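Local coordinates for putative uncharacterized protein (Lodderomyces elongisporus, PDB 4IVF) that probably acts as a glutathione transferase, a dimeric enzyme of the GST superfamily that binds two glutathione molecules per subunit, at residues 17-22 with 184-189; 116-121 with 148-153; 153-158 with 198-203. All coordinates share one frame; numbering follows the deposited sequence.

The three contacts run from the glutathione site outward through the helical domain. Interaction 1 joins segments 162 residues apart in sequence, setting helix 16-27 of the thioredoxin-like domain against the last part of helix 176-185. Nested within the loop it closes is interaction 2, about 13 Å away between centres, which pairs helices 102-131 and 137-159; both contacts touch the same glutathione. Interaction 3 shares Val153 with interaction 2 and continues along helix 137-159 to helix 199-209, its centre about 12 Å from that of interaction 2 and 17 Å from that of interaction 1. Ligand site, subunit interface and helical core are thus linked through successive helices.

Interaction 1 (17-22 with 184-189); sequences NGYKIS and WAYRLS. With GSH (glutathione), chain T; GSH (glutathione), chain U.
Asn17 and Trp184 bring helix 16-27 and the end of helix 176-185 together with their CA atoms 7.4 Å apart, near enough for side chains to bridge the gap. With CG beside its own backbone N (chi1 -79°), Asn17 swings its amide to where both of its ends can be used. OD1 accepts the indole N-H of Trp184 NE1 at 3.2 Å, from above the carbonyl plane; amide and ring lie 72° apart. Lys20 NZ reaches the same OD1 at 3.1 Å, nearly along the C=O axis, and also bonds to Gln114 and Thr78. These two donors hold the amide in one sense, leaving ND2 to give a nearly straight bond (2.9 Å, 172°) to O31 of one glutathione. Asparagine suits the place because it accepts and donates at once, and this residue belongs to the glutathione site. The extended chain of Lys20 lays CE against the indole edge, 3.7 Å from Trp184 CD1, while CZ2 and CH2 of the indole touch the same glutathione. Farther along, Tyr19 CE2 meets Tyr186 CE2 obliquely at 4.2 Å. A water gives a hydrogen to Tyr19 OH at 2.8 Å and accepts one from Arg187 NH2 at 3.1 Å, tying a phenol to a guanidinium that do not meet directly through these polar atoms. Phe218 closes this end, stacked on Tyr186 and edge-to-face with Tyr19. Helix 16-27, which follows strand 8-12 of the thioredoxin-like sheet, is thereby joined to the helical domain, with Trp184 packed between it and Gln114 and Asn118 of helix 102-131.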
loop_
_atom_site.group_PDB
_atom_site.type_symbol
_atom_site.label_atom_id
_atom_site.label_comp_id
_atom_site.label_asym_id
_atom_site.label_seq_id
_atom_site.Cartn_x
_atom_site.Cartn_y
_atom_site.Cartn_z
ATOM N N ASN F 17 -5.311 -11.653 2.743
ATOM C CA ASN F 17 -4.292 -10.887 3.428
ATOM C C ASN F 17 -3.491 -11.723 4.414
ATOM O O ASN F 17 -2.256 -11.630 4.449
ATOM C CB ASN F 17 -4.908 -9.662 4.090
ATOM C CG ASN F 17 -5.148 -8.553 3.100
ATOM O OD1 ASN F 17 -4.358 -8.361 2.161
ATOM N ND2 ASN F 17 -6.245 -7.835 3.274
ATOM N N GLY F 18 -4.196 -12.537 5.196
ATOM C CA GLY F 18 -3.565 -13.507 6.069
ATOM C C GLY F 18 -2.626 -14.445 5.329
ATOM O O GLY F 18 -1.511 -14.711 5.782
ATOM N N TYR F 19 -3.082 -14.937 4.179
ATOM C CA TYR F 19 -2.315 -15.877 3.373
ATOM C C TYR F 19 -0.993 -15.295 2.866
ATOM O O TYR F 19 -0.007 -16.017 2.740
ATOM C CB TYR F 19 -3.157 -16.358 2.183
ATOM C CG TYR F 19 -4.379 -17.150 2.578
ATOM C CD1 TYR F 19 -4.352 -17.998 3.674
ATOM C CD2 TYR F 19 -5.554 -17.044 1.861
ATOM C CE1 TYR F 19 -5.461 -18.727 4.039
ATOM C CE2 TYR F 19 -6.666 -17.770 2.215
ATOM C CZ TYR F 19 -6.617 -18.610 3.303
ATOM O OH TYR F 19 -7.727 -19.339 3.660
ATOM N N LYS F 20 -0.974 -14.001 2.565
ATOM C CA LYS F 20 0.256 -13.340 2.136
ATOM C C LYS F 20 1.361 -13.607 3.138
ATOM O O LYS F 20 2.482 -13.964 2.776
ATOM C CB LYS F 20 0.068 -11.830 2.040
ATOM C CG LYS F 20 -0.777 -11.329 0.890
ATOM C CD LYS F 20 -0.759 -9.821 0.955
ATOM C CE LYS F 20 -1.880 -9.144 0.209
ATOM N NZ LYS F 20 -1.837 -7.670 0.530
ATOM N N ILE F 21 1.027 -13.443 4.412
ATOM C CA ILE F 21 2.011 -13.550 5.467
ATOM C C ILE F 21 2.321 -15.007 5.792
ATOM O O ILE F 21 3.483 -15.369 5.968
ATOM C CB ILE F 21 1.575 -12.781 6.742
ATOM C CG1 ILE F 21 1.255 -11.321 6.401
ATOM C CG2 ILE F 21 2.649 -12.854 7.799
ATOM C CD1 ILE F 21 2.195 -10.694 5.383
ATOM N N SER F 22 1.296 -15.852 5.850
ATOM C CA SER F 22 1.547 -17.253 6.191
ATOM C C SER F 22 2.335 -17.955 5.079
ATOM O O SER F 22 3.224 -18.756 5.354
ATOM C CB SER F 22 0.253 -18.003 6.506
ATOM O OG SER F 22 -0.581 -18.131 5.364
ATOM N N TRP F 184 -4.425 -12.732 -3.112
ATOM C CA TRP F 184 -5.664 -12.235 -3.704
ATOM C C TRP F 184 -6.052 -12.912 -5.007
ATOM O O TRP F 184 -7.244 -13.009 -5.331
ATOM C CB TRP F 184 -5.582 -10.726 -3.920
ATOM C CG TRP F 184 -5.886 -9.954 -2.661
ATOM C CD1 TRP F 184 -4.994 -9.516 -1.726
ATOM C CD2 TRP F 184 -7.180 -9.549 -2.204
ATOM N NE1 TRP F 184 -5.655 -8.860 -0.706
ATOM C CE2 TRP F 184 -6.998 -8.867 -0.978
ATOM C CE3 TRP F 184 -8.477 -9.684 -2.718
ATOM C CZ2 TRP F 184 -8.066 -8.321 -0.259
ATOM C CZ3 TRP F 184 -9.546 -9.145 -1.994
ATOM C CH2 TRP F 184 -9.331 -8.476 -0.777
ATOM N N ALA F 185 -5.050 -13.359 -5.763
ATOM C CA ALA F 185 -5.299 -14.106 -6.996
ATOM C C ALA F 185 -6.067 -15.379 -6.644
ATOM O O ALA F 185 -6.927 -15.841 -7.389
ATOM C CB ALA F 185 -3.981 -14.450 -7.686
ATOM N N TYR F 186 -5.741 -15.930 -5.484
ATOM C CA TYR F 186 -6.392 -17.113 -4.968
ATOM C C TYR F 186 -7.907 -16.907 -4.825
ATOM O O TYR F 186 -8.676 -17.862 -4.899
ATOM C CB TYR F 186 -5.761 -17.457 -3.623
ATOM C CG TYR F 186 -6.282 -18.709 -2.989
ATOM C CD1 TYR F 186 -5.869 -19.955 -3.432
ATOM C CD2 TYR F 186 -7.182 -18.650 -1.933
ATOM C CE1 TYR F 186 -6.350 -21.113 -2.847
ATOM C CE2 TYR F 186 -7.662 -19.803 -1.340
ATOM C CZ TYR F 186 -7.245 -21.028 -1.797
ATOM O OH TYR F 186 -7.729 -22.173 -1.206
ATOM N N ARG F 187 -8.328 -15.654 -4.650
ATOM C CA ARG F 187 -9.734 -15.340 -4.397
ATOM C C ARG F 187 -10.559 -15.024 -5.656
ATOM O O ARG F 187 -11.775 -14.810 -5.563
ATOM C CB ARG F 187 -9.844 -14.175 -3.414
ATOM C CG ARG F 187 -9.788 -14.562 -1.945
ATOM C CD ARG F 187 -11.139 -15.060 -1.479
ATOM N NE ARG F 187 -11.224 -15.073 -0.028
ATOM C CZ ARG F 187 -10.832 -16.086 0.736
ATOM N NH1 ARG F 187 -10.312 -17.181 0.188
ATOM N NH2 ARG F 187 -10.961 -16.003 2.054
ATOM N N LEU F 188 -9.908 -14.995 -6.820
ATOM C CA LEU F 188 -10.594 -14.684 -8.073
ATOM C C LEU F 188 -11.675 -15.700 -8.408
ATOM O O LEU F 188 -12.693 -15.363 -9.010
ATOM C CB LEU F 188 -9.597 -14.584 -9.235
ATOM C CG LEU F 188 -8.768 -13.290 -9.343
ATOM C CD1 LEU F 188 -7.783 -13.331 -10.533
ATOM C CD2 LEU F 188 -9.678 -12.072 -9.454
ATOM N N SER F 189 -11.455 -16.948 -8.020
ATOM C CA SER F 189 -12.403 -18.006 -8.328
ATOM C C SER F 189 -13.776 -17.751 -7.705
ATOM O O SER F 189 -14.788 -18.124 -8.289
ATOM C CB SER F 189 -11.863 -19.362 -7.876
ATOM O OG SER F 189 -11.687 -19.389 -6.467
HETATM N N1 GSH T . -14.320 -3.806 6.836
HETATM C CA1 GSH T . -14.642 -4.612 5.684
HETATM C C1 GSH T . -15.806 -4.048 4.988
HETATM O O11 GSH T . -16.289 -2.956 5.367
HETATM O O12 GSH T . -16.310 -4.639 4.009
HETATM C CB1 GSH T . -14.840 -6.084 6.061
HETATM C CG1 GSH T . -14.402 -6.974 4.956
HETATM C CD1 GSH T . -12.882 -7.006 4.783
HETATM O OE1 GSH T . -12.116 -6.712 5.714
HETATM N N2 GSH T . -12.271 -7.406 3.462
HETATM C CA2 GSH T . -10.825 -7.426 3.309
HETATM C C2 GSH T . -10.401 -6.314 2.389
HETATM O O2 GSH T . -11.148 -5.949 1.493
HETATM C CB2 GSH T . -10.403 -8.688 2.706
HETATM S SG2 GSH T . -11.005 -10.054 3.636
HETATM N N3 GSH T . -9.105 -5.675 2.539
HETATM C CA3 GSH T . -8.742 -4.615 1.621
HETATM C C3 GSH T . -7.288 -4.626 1.365
HETATM O O31 GSH T . -6.623 -5.690 1.433
HETATM O O32 GSH T . -6.716 -3.537 1.083
HETATM N N1 GSH U . -4.287 -2.980 4.342
HETATM C CA1 GSH U . -4.412 -4.143 5.172
HETATM C C1 GSH U . -3.301 -5.068 4.930
HETATM O O11 GSH U . -2.784 -5.704 5.875
HETATM O O12 GSH U . -2.859 -5.248 3.772
HETATM C CB1 GSH U . -5.745 -4.833 4.906
HETATM C CG1 GSH U . -6.024 -5.753 6.028
HETATM C CD1 GSH U . -7.420 -6.358 5.991
HETATM O OE1 GSH U . -8.264 -6.062 5.133
HETATM N N2 GSH U . -7.791 -7.363 7.049
HETATM C CA2 GSH U . -9.120 -7.931 7.040
HETATM C C2 GSH U . -9.761 -7.648 8.380
HETATM O O2 GSH U . -9.092 -7.759 9.412
HETATM C CB2 GSH U . -9.020 -9.374 6.825
HETATM S SG2 GSH U . -8.236 -9.704 5.272
HETATM N N3 GSH U . -11.162 -7.249 8.457
HETATM C CA3 GSH U . -11.750 -6.995 9.759
HETATM C C3 GSH U . -12.434 -5.688 9.817
HETATM O O31 GSH U . -12.141 -4.759 9.030
HETATM O O32 GSH U . -13.329 -5.510 10.685
HETATM O O HOH W 1 -10.358 -18.939 2.712
HETATM O O HOH W 2 -4.191 -6.024 0.068
#

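Interaction 2 (116-121 with 148-153); sequences AENGPI and KRIYGV. With GSH (glutathione), chain T; GSH (glutathione), chain J.
Ile150 lies over the turn formed by Glu117, Asn118 and Ile121. Its CD1, carried outward by an extended second torsion (chi2 164°), approaches Glu117 O at 3.4 Å and Ile121 CB at 3.9 Å, while the CG2 branch rests on Asn118 CB. A beta-branched residue fits well here, since its two arms cover neighbouring positions of the facing helix. To one side, Asn118 ND2 comes within 3.3 Å of Tyr151 OH, the amide plane almost perpendicular to the ring (89°). To the other, Glu117 OE1 and Arg149 NH2 form a salt bridge at 3.3 Å, nearly coplanar but weak as a hydrogen bond. The two helix segments approach to 9.8 Å between axes and run roughly antiparallel (147°), pairing the first two long helices of the all-helical GST C-terminal domain. Helix 102-131 is irregular at this point: it widens into a pi-type turn at 116-118 and kinks at Pro120, whose nitrogen has no hydrogen to give. Gly119 and Pro120 lie against a glutathione carboxylate, with Pro120 CD 3.2 Å from its O32; glycine suits position 119 because a CB there would run into O31. Outward from this shell, Gln114 bonds to Asn118 OD1 and Gln122 bonds to Tyr151 OH, fixing both groups. The Glu117 carboxylate has its stronger partners across the dimer interface, where Arg57 of the second subunit makes a salt bridge with OE1. Its OE2 accepts from N1 of that subunit's glutathione at 2.9 Å, and Arg149 bonds to Asn55 of the second subunit through NH1.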
loop_
_atom_site.group_PDB
_atom_site.type_symbol
_atom_site.label_atom_id
_atom_site.label_comp_id
_atom_site.label_asym_id
_atom_site.label_seq_id
_atom_site.Cartn_x
_atom_site.Cartn_y
_atom_site.Cartn_z
ATOM N N ALA F 116 -2.032 -1.327 -2.567
ATOM C CA ALA F 116 -2.704 -0.041 -2.742
ATOM C C ALA F 116 -3.856 -0.066 -3.743
ATOM O O ALA F 116 -4.750 0.785 -3.686
ATOM C CB ALA F 116 -1.706 1.047 -3.114
ATOM N N GLU F 117 -3.847 -1.021 -4.668
ATOM C CA GLU F 117 -4.920 -1.065 -5.662
ATOM C C GLU F 117 -5.556 -2.448 -5.804
ATOM O O GLU F 117 -6.776 -2.580 -5.764
ATOM C CB GLU F 117 -4.459 -0.449 -7.000
ATOM C CG GLU F 117 -4.085 1.032 -6.810
ATOM C CD GLU F 117 -3.487 1.712 -8.038
ATOM O OE1 GLU F 117 -4.120 1.689 -9.103
ATOM O OE2 GLU F 117 -2.392 2.301 -7.918
ATOM N N ASN F 118 -4.740 -3.482 -5.914
ATOM C CA ASN F 118 -5.279 -4.826 -6.063
ATOM C C ASN F 118 -6.183 -5.231 -4.885
ATOM O O ASN F 118 -7.377 -5.411 -5.060
ATOM C CB ASN F 118 -4.144 -5.834 -6.319
ATOM C CG ASN F 118 -4.623 -7.272 -6.321
ATOM O OD1 ASN F 118 -4.113 -8.105 -5.573
ATOM N ND2 ASN F 118 -5.618 -7.567 -7.147
ATOM N N GLY F 119 -5.611 -5.354 -3.690
ATOM C CA GLY F 119 -6.377 -5.674 -2.489
ATOM C C GLY F 119 -7.585 -4.779 -2.231
ATOM O O GLY F 119 -8.704 -5.261 -2.142
ATOM N N PRO F 120 -7.367 -3.461 -2.105
ATOM C CA PRO F 120 -8.509 -2.571 -1.881
ATOM C C PRO F 120 -9.620 -2.702 -2.918
ATOM O O PRO F 120 -10.784 -2.740 -2.527
ATOM C CB PRO F 120 -7.875 -1.171 -1.931
ATOM C CG PRO F 120 -6.484 -1.399 -1.392
ATOM C CD PRO F 120 -6.082 -2.747 -1.976
ATOM N N ILE F 121 -9.284 -2.769 -4.204
ATOM C CA ILE F 121 -10.310 -2.829 -5.242
ATOM C C ILE F 121 -11.036 -4.187 -5.294
ATOM O O ILE F 121 -12.261 -4.240 -5.388
ATOM C CB ILE F 121 -9.736 -2.451 -6.631
ATOM C CG1 ILE F 121 -9.375 -0.961 -6.663
ATOM C CG2 ILE F 121 -10.710 -2.814 -7.756
ATOM C CD1 ILE F 121 -10.539 -0.027 -6.343
ATOM N N LYS F 148 -10.500 -6.389 -12.956
ATOM C CA LYS F 148 -9.999 -6.927 -14.210
ATOM C C LYS F 148 -8.945 -5.999 -14.806
ATOM O O LYS F 148 -7.992 -6.465 -15.430
ATOM C CB LYS F 148 -11.138 -7.145 -15.206
ATOM C CG LYS F 148 -12.004 -8.353 -14.914
ATOM C CD LYS F 148 -13.263 -8.293 -15.774
ATOM C CE LYS F 148 -14.082 -9.561 -15.693
ATOM N NZ LYS F 148 -15.415 -9.361 -16.337
ATOM N N ARG F 149 -9.123 -4.691 -14.616
ATOM C CA ARG F 149 -8.137 -3.731 -15.082
ATOM C C ARG F 149 -6.773 -4.036 -14.451
ATOM O O ARG F 149 -5.756 -4.095 -15.146
ATOM C CB ARG F 149 -8.555 -2.294 -14.745
ATOM C CG ARG F 149 -7.635 -1.245 -15.383
ATOM C CD ARG F 149 -7.789 0.159 -14.779
ATOM N NE ARG F 149 -7.314 0.242 -13.397
ATOM C CZ ARG F 149 -6.041 0.432 -13.047
ATOM N NH1 ARG F 149 -5.089 0.550 -13.972
ATOM N NH2 ARG F 149 -5.711 0.480 -11.768
ATOM N N ILE F 150 -6.778 -4.253 -13.136
ATOM C CA ILE F 150 -5.556 -4.421 -12.357
ATOM C C ILE F 150 -4.780 -5.708 -12.685
ATOM O O ILE F 150 -3.556 -5.719 -12.714
ATOM C CB ILE F 150 -5.859 -4.320 -10.842
ATOM C CG1 ILE F 150 -6.163 -2.873 -10.475
ATOM C CG2 ILE F 150 -4.684 -4.799 -10.011
ATOM C CD1 ILE F 150 -6.836 -2.729 -9.148
ATOM N N TYR F 151 -5.504 -6.788 -12.941
ATOM C CA TYR F 151 -4.879 -8.024 -13.345
ATOM C C TYR F 151 -4.313 -7.910 -14.752
ATOM O O TYR F 151 -3.295 -8.525 -15.069
ATOM C CB TYR F 151 -5.850 -9.192 -13.205
ATOM C CG TYR F 151 -5.941 -9.640 -11.763
ATOM C CD1 TYR F 151 -6.949 -9.178 -10.930
ATOM C CD2 TYR F 151 -4.983 -10.483 -11.220
ATOM C CE1 TYR F 151 -7.014 -9.560 -9.605
ATOM C CE2 TYR F 151 -5.040 -10.872 -9.895
ATOM C CZ TYR F 151 -6.064 -10.412 -9.097
ATOM O OH TYR F 151 -6.135 -10.805 -7.783
ATOM N N GLY F 152 -4.966 -7.099 -15.578
ATOM C CA GLY F 152 -4.448 -6.775 -16.893
ATOM C C GLY F 152 -3.111 -6.063 -16.796
ATOM O O GLY F 152 -2.220 -6.285 -17.607
ATOM N N VAL F 153 -2.968 -5.209 -15.793
ATOM C CA VAL F 153 -1.720 -4.485 -15.588
ATOM C C VAL F 153 -0.632 -5.457 -15.145
ATOM O O VAL F 153 0.478 -5.454 -15.687
ATOM C CB VAL F 153 -1.873 -3.369 -14.531
ATOM C CG1 VAL F 153 -0.523 -2.710 -14.248
ATOM C CG2 VAL F 153 -2.899 -2.342 -14.982
HETATM N N1 GSH T . -14.320 -3.806 6.836
HETATM C CA1 GSH T . -14.642 -4.612 5.684
HETATM C C1 GSH T . -15.806 -4.048 4.988
HETATM O O11 GSH T . -16.289 -2.956 5.367
HETATM O O12 GSH T . -16.310 -4.639 4.009
HETATM C CB1 GSH T . -14.840 -6.084 6.061
HETATM C CG1 GSH T . -14.402 -6.974 4.956
HETATM C CD1 GSH T . -12.882 -7.006 4.783
HETATM O OE1 GSH T . -12.116 -6.712 5.714
HETATM N N2 GSH T . -12.271 -7.406 3.462
HETATM C CA2 GSH T . -10.825 -7.426 3.309
HETATM C C2 GSH T . -10.401 -6.314 2.389
HETATM O O2 GSH T . -11.148 -5.949 1.493
HETATM C CB2 GSH T . -10.403 -8.688 2.706
HETATM S SG2 GSH T . -11.005 -10.054 3.636
HETATM N N3 GSH T . -9.105 -5.675 2.539
HETATM C CA3 GSH T . -8.742 -4.615 1.621
HETATM C C3 GSH T . -7.288 -4.626 1.365
HETATM O O31 GSH T . -6.623 -5.690 1.433
HETATM O O32 GSH T . -6.716 -3.537 1.083
HETATM N N1 GSH J . -1.840 3.981 -5.655
HETATM C CA1 GSH J . -1.404 5.060 -6.494
HETATM C C1 GSH J . -0.401 5.859 -5.795
HETATM O O11 GSH J . 0.406 6.533 -6.455
HETATM O O12 GSH J . -0.342 5.885 -4.542
HETATM C CB1 GSH J . -2.593 5.941 -6.816
HETATM C CG1 GSH J . -2.338 6.705 -8.046
HETATM C CD1 GSH J . -3.595 7.428 -8.508
HETATM O OE1 GSH J . -4.713 7.208 -8.003
HETATM N N2 GSH J . -3.462 8.428 -9.620
HETATM C CA2 GSH J . -4.627 9.142 -10.091
HETATM C C2 GSH J . -4.733 8.927 -11.573
HETATM O O2 GSH J . -3.699 8.937 -12.249
HETATM C CB2 GSH J . -4.462 10.577 -9.829
HETATM S SG2 GSH J . -4.164 10.890 -8.113
HETATM N N3 GSH J . -6.046 8.723 -12.175
HETATM C CA3 GSH J . -6.195 8.520 -13.611
HETATM C C3 GSH J . -6.824 7.207 -13.910
HETATM O O31 GSH J . -6.966 6.354 -12.994
HETATM O O32 GSH J . -7.223 6.946 -15.092
#

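Interaction 3 (153-158 with 198-203); sequences VFEDIL and WPLLGK
Glu155 reaches across to the start of helix 199-209 and takes two backbone N-H groups with one carboxylate. Its OE1 accepts from Leu201 N at 2.8 Å, and OE2 accepts from Leu200 N at the same 2.8 Å. Each oxygen uses its syn lone pair, so the carboxylate grips two successive amides like a fork and cannot easily rotate. CG stands opposite the backbone N, and the bend at the second torsion (chi2 69°) then brings the carboxylate up to the two amides. Packing is tight around this fork: OE2 lies 3.1 Å from Leu200 CB, and OE1 lies 3.4 Å from Trp198 CB. On the inner side, the contact turns apolar. Leu158 CD1 meets Leu201 CD2 at 3.6 Å, the two side chains crossing at about a right angle, and the same methyl of Leu201 comes 4.2 Å from Phe154 CB. Leucine suits these places because its forked end fills the angle between helix segments whose axes cross at 78° and come as close as 8.8 Å. Leu181 of helix 176-185 backs this buried side, touching both Phe154 and Leu201. The outer side is looser. Pro199 is exposed and meets the carboxylate through CD, and Leu200 is partly exposed. Trp198, at the N-cap position, presents its CB to Glu155 while its ring turns away to meet Tyr151. The proline at the next position has no N-H to offer, and the first amides available within the helix are the two that Glu155 takes. An acidic residue facing the positive end of a helix dipole would probably be favoured in its ionised form, which would strengthen this junction between helices 137-159 and 199-209.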
loop_
_atom_site.group_PDB
_atom_site.type_symbol
_atom_site.label_atom_id
_atom_site.label_comp_id
_atom_site.label_asym_id
_atom_site.label_seq_id
_atom_site.Cartn_x
_atom_site.Cartn_y
_atom_site.Cartn_z
ATOM N N VAL F 153 -2.968 -5.209 -15.793
ATOM C CA VAL F 153 -1.720 -4.485 -15.588
ATOM C C VAL F 153 -0.632 -5.457 -15.145
ATOM O O VAL F 153 0.478 -5.454 -15.687
ATOM C CB VAL F 153 -1.873 -3.369 -14.531
ATOM C CG1 VAL F 153 -0.523 -2.710 -14.248
ATOM C CG2 VAL F 153 -2.899 -2.342 -14.982
ATOM N N PHE F 154 -0.955 -6.297 -14.165
ATOM C CA PHE F 154 -0.035 -7.354 -13.752
ATOM C C PHE F 154 0.356 -8.298 -14.909
ATOM O O PHE F 154 1.461 -8.845 -14.919
ATOM C CB PHE F 154 -0.610 -8.157 -12.587
ATOM C CG PHE F 154 -0.448 -7.495 -11.238
ATOM C CD1 PHE F 154 0.821 -7.319 -10.676
ATOM C CD2 PHE F 154 -1.567 -7.090 -10.505
ATOM C CE1 PHE F 154 0.971 -6.722 -9.408
ATOM C CE2 PHE F 154 -1.435 -6.494 -9.240
ATOM C CZ PHE F 154 -0.168 -6.308 -8.687
ATOM N N GLU F 155 -0.554 -8.494 -15.867
ATOM C CA GLU F 155 -0.254 -9.291 -17.054
ATOM C C GLU F 155 0.763 -8.551 -17.918
ATOM O O GLU F 155 1.706 -9.152 -18.427
ATOM C CB GLU F 155 -1.532 -9.576 -17.845
ATOM C CG GLU F 155 -1.362 -10.424 -19.081
ATOM C CD GLU F 155 -0.992 -11.868 -18.774
ATOM O OE1 GLU F 155 -0.889 -12.226 -17.583
ATOM O OE2 GLU F 155 -0.805 -12.649 -19.732
ATOM N N ASP F 156 0.562 -7.244 -18.081
ATOM C CA ASP F 156 1.519 -6.420 -18.789
ATOM C C ASP F 156 2.900 -6.447 -18.107
ATOM O O ASP F 156 3.925 -6.573 -18.778
ATOM C CB ASP F 156 1.014 -4.982 -18.913
ATOM C CG ASP F 156 1.875 -4.150 -19.844
ATOM O OD1 ASP F 156 2.670 -4.756 -20.588
ATOM O OD2 ASP F 156 1.762 -2.906 -19.842
ATOM N N ILE F 157 2.914 -6.334 -16.781
ATOM C CA ILE F 157 4.154 -6.364 -16.008
ATOM C C ILE F 157 4.931 -7.656 -16.277
ATOM O O ILE F 157 6.136 -7.623 -16.592
ATOM C CB ILE F 157 3.878 -6.170 -14.490
ATOM C CG1 ILE F 157 3.368 -4.758 -14.241
ATOM C CG2 ILE F 157 5.133 -6.392 -13.673
ATOM C CD1 ILE F 157 2.938 -4.505 -12.842
ATOM N N LEU F 158 4.226 -8.786 -16.201
ATOM C CA LEU F 158 4.832 -10.074 -16.506
ATOM C C LEU F 158 5.381 -10.140 -17.924
ATOM O O LEU F 158 6.424 -10.752 -18.155
ATOM C CB LEU F 158 3.832 -11.208 -16.293
ATOM C CG LEU F 158 3.514 -11.567 -14.846
ATOM C CD1 LEU F 158 2.434 -12.612 -14.819
ATOM C CD2 LEU F 158 4.759 -12.070 -14.144
ATOM N N TRP F 198 -5.741 -14.319 -18.528
ATOM C CA TRP F 198 -4.446 -13.649 -18.647
ATOM C C TRP F 198 -3.386 -14.742 -18.617
ATOM O O TRP F 198 -2.996 -15.205 -17.543
ATOM C CB TRP F 198 -4.222 -12.650 -17.511
ATOM C CG TRP F 198 -5.322 -11.624 -17.358
ATOM C CD1 TRP F 198 -5.512 -10.507 -18.115
ATOM C CD2 TRP F 198 -6.371 -11.626 -16.380
ATOM N NE1 TRP F 198 -6.616 -9.814 -17.675
ATOM C CE2 TRP F 198 -7.160 -10.482 -16.609
ATOM C CE3 TRP F 198 -6.726 -12.492 -15.340
ATOM C CZ2 TRP F 198 -8.279 -10.181 -15.835
ATOM C CZ3 TRP F 198 -7.828 -12.188 -14.571
ATOM C CH2 TRP F 198 -8.593 -11.044 -14.825
ATOM N N PRO F 199 -2.918 -15.170 -19.805
ATOM C CA PRO F 199 -2.170 -16.430 -19.913
ATOM C C PRO F 199 -0.842 -16.430 -19.160
ATOM O O PRO F 199 -0.477 -17.455 -18.592
ATOM C CB PRO F 199 -1.977 -16.606 -21.431
ATOM C CG PRO F 199 -2.146 -15.236 -22.003
ATOM C CD PRO F 199 -3.143 -14.536 -21.119
ATOM N N LEU F 200 -0.138 -15.305 -19.135
ATOM C CA LEU F 200 1.090 -15.222 -18.355
ATOM C C LEU F 200 0.813 -15.355 -16.845
ATOM O O LEU F 200 1.502 -16.097 -16.151
ATOM C CB LEU F 200 1.848 -13.929 -18.655
ATOM C CG LEU F 200 2.311 -13.698 -20.099
ATOM C CD1 LEU F 200 3.095 -12.421 -20.153
ATOM C CD2 LEU F 200 3.145 -14.866 -20.620
ATOM N N LEU F 201 -0.192 -14.646 -16.346
ATOM C CA LEU F 201 -0.603 -14.803 -14.945
ATOM C C LEU F 201 -0.994 -16.249 -14.636
ATOM O O LEU F 201 -0.616 -16.794 -13.595
ATOM C CB LEU F 201 -1.760 -13.870 -14.611
ATOM C CG LEU F 201 -1.445 -12.418 -14.265
ATOM C CD1 LEU F 201 -2.741 -11.642 -14.113
ATOM C CD2 LEU F 201 -0.628 -12.330 -12.977
ATOM N N GLY F 202 -1.751 -16.863 -15.547
ATOM C CA GLY F 202 -2.140 -18.254 -15.418
ATOM C C GLY F 202 -0.976 -19.198 -15.184
ATOM O O GLY F 202 -1.073 -20.092 -14.361
ATOM N N LYS F 203 0.127 -19.012 -15.909
ATOM C CA LYS F 203 1.309 -19.865 -15.739
ATOM C C LYS F 203 2.035 -19.545 -14.434
ATOM O O LYS F 203 2.485 -20.440 -13.712
ATOM C CB LYS F 203 2.282 -19.685 -16.912
ATOM C CG LYS F 203 1.813 -20.236 -18.243
ATOM C CD LYS F 203 2.669 -19.677 -19.381
ATOM C CE LYS F 203 2.627 -20.561 -20.623
ATOM N NZ LYS F 203 3.990 -21.052 -21.047
#